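Local coordinates for protein enolase (alpha proteobacterium BAL199, PDB 3UGV) that probably acts as a magnesium-dependent lyase of the enolase superfamily, abstracting a proton next to a substrate carboxylate, at residues M145-C148 and T149-G153. Residues are numbered along the deposited sequence; the frame is centred on the assembly and turned at random.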
ATOM      1  N   MET F 145      35.906  27.457  19.468  1.00 43.49           N
ATOM      2  CA  MET F 145      34.609  27.833  18.899  1.00 32.49           C
ATOM      3  C   MET F 145      33.473  27.375  19.789  1.00 31.62           C
ATOM      4  O   MET F 145      33.546  26.301  20.392  1.00 37.45           O
ATOM      5  CB  MET F 145      34.423  27.191  17.526  1.00 27.05           C
ATOM      6  CG  MET F 145      35.295  27.794  16.430  1.00 37.03           C
ATOM      7  SD  MET F 145      35.159  26.895  14.875  1.00 45.58           S
ATOM      8  CE  MET F 145      36.222  27.898  13.848  1.00 48.25           C
ATOM      9  N   PRO F 146      32.413  28.187  19.879  1.00 30.57           N
ATOM     10  CA  PRO F 146      31.188  27.663  20.493  1.00 25.65           C
ATOM     11  C   PRO F 146      30.741  26.429  19.693  1.00 36.24           C
ATOM     12  O   PRO F 146      31.038  26.369  18.499  1.00 34.23           O
ATOM     13  CB  PRO F 146      30.190  28.813  20.312  1.00 23.60           C
ATOM     14  CG  PRO F 146      31.035  30.052  20.052  1.00 27.87           C
ATOM     15  CD  PRO F 146      32.236  29.545  19.326  1.00 28.05           C
ATOM     16  N   LEU F 147      30.063  25.463  20.322  1.00 39.11           N
ATOM     17  CA  LEU F 147      29.666  24.243  19.610  1.00 28.56           C
ATOM     18  C   LEU F 147      28.841  24.538  18.349  1.00 32.31           C
ATOM     19  O   LEU F 147      29.118  23.991  17.277  1.00 26.89           O
ATOM     20  CB  LEU F 147      28.911  23.275  20.523  1.00 23.94           C
ATOM     21  CG  LEU F 147      28.542  21.939  19.860  1.00 25.46           C
ATOM     22  CD1 LEU F 147      29.782  21.137  19.488  1.00 16.81           C
ATOM     23  CD2 LEU F 147      27.613  21.106  20.755  1.00 22.75           C
ATOM     24  N   CYS F 148      27.831  25.400  18.471  1.00 30.25           N
ATOM     25  CA  CYS F 148      26.999  25.724  17.317  1.00 30.78           C
ATOM     26  C   CYS F 148      27.850  26.262  16.169  1.00 34.33           C
ATOM     27  O   CYS F 148      27.523  26.063  15.000  1.00 41.51           O
ATOM     28  CB  CYS F 148      25.920  26.735  17.689  1.00 42.02           C
ATOM     29  SG  CYS F 148      26.549  28.259  18.403  1.00 39.74           S
ATOM     30  N   THR F 149      28.942  26.940  16.508  1.00 32.92           N
ATOM     31  CA  THR F 149      29.852  27.472  15.500  1.00 36.96           C
ATOM     32  C   THR F 149      30.643  26.348  14.829  1.00 31.67           C
ATOM     33  O   THR F 149      30.724  26.276  13.607  1.00 29.70           O
ATOM     34  CB  THR F 149      30.809  28.531  16.097  1.00 37.04           C
ATOM     35  OG1 THR F 149      30.040  29.602  16.658  1.00 35.14           O
ATOM     36  CG2 THR F 149      31.716  29.100  15.013  1.00 31.12           C
ATOM     37  N   LEU F 150      31.208  25.455  15.627  1.00 30.82           N
ATOM     38  CA  LEU F 150      31.875  24.288  15.063  1.00 36.49           C
ATOM     39  C   LEU F 150      30.951  23.523  14.110  1.00 40.84           C
ATOM     40  O   LEU F 150      31.405  22.953  13.122  1.00 41.46           O
ATOM     41  CB  LEU F 150      32.356  23.358  16.176  1.00 34.67           C
ATOM     42  CG  LEU F 150      33.035  22.077  15.683  1.00 31.96           C
ATOM     43  CD1 LEU F 150      34.456  22.397  15.298  1.00 42.46           C
ATOM     44  CD2 LEU F 150      33.007  20.988  16.745  1.00 30.22           C
ATOM     45  N   LEU F 151      29.656  23.522  14.411  1.00 34.14           N
ATOM     46  CA  LEU F 151      28.678  22.786  13.618  1.00 26.52           C
ATOM     47  C   LEU F 151      28.163  23.567  12.414  1.00 34.72           C
ATOM     48  O   LEU F 151      27.308  23.076  11.668  1.00 33.48           O
ATOM     49  CB  LEU F 151      27.502  22.346  14.490  1.00 24.61           C
ATOM     50  CG  LEU F 151      27.840  21.288  15.533  1.00 32.16           C
ATOM     51  CD1 LEU F 151      26.618  20.967  16.376  1.00 33.64           C
ATOM     52  CD2 LEU F 151      28.422  20.039  14.856  1.00 27.49           C
ATOM     53  N   GLY F 152      28.663  24.784  12.223  1.00 25.06           N
ATOM     54  CA  GLY F 152      28.341  25.518  11.013  1.00 16.05           C
ATOM     55  C   GLY F 152      27.356  26.656  11.204  1.00 29.57           C
ATOM     56  O   GLY F 152      26.894  27.254  10.227  1.00 23.19           O
ATOM     57  N   GLY F 153      27.032  26.964  12.456  1.00 25.27           N
ATOM     58  CA  GLY F 153      26.101  28.037  12.731  1.00 25.19           C
ATOM     59  C   GLY F 153      26.782  29.104  13.535  1.00 30.17           C
ATOM     60  O   GLY F 153      28.009  29.206  13.487  1.00 30.62           O
TER
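Met145 meets Thr149 at the start of a one-turn helix, 147-150, with Pro146 at its N-cap position and a Schellman motif at its end. The extended thioether of Met145 crosses the threonine at about a right angle, SD lying 4.1 Å from Thr149 CG2, and its flexible apolar chain also packs on Leu139 of the second subunit. The ring of Pro146 restrains phi and leaves the carbonyl to take the helix's first bonds: a nearly straight one from Leu150 N (3.0 Å, 164°) and a weak one from Thr149 N. The ring lies beside the threonine hydroxyl, CD 3.5 Å from Thr149 OG1, which is turned anti to the carbonyl carbon (chi1 -59°). Leu147 O accepts a hydrogen bond from Leu151 N, while Leu147 CG lies 4.1 Å from Leu151 CD1. This leucine cluster rests on Trp136 of helix 123-142, and Leu150 also meets its counterpart in the second subunit. Cys148 gives its N-H to His335, and its side chain touches Pro155. The chain leaves helical conformation at Gly152, whose positive phi suits glycine because a CB would crowd Leu151 O. The Schellman pair is Gly152 N to Thr149 O and Gly153 N to Cys148 O, the latter 2.7 Å and tilted 22° from the carbonyl plane.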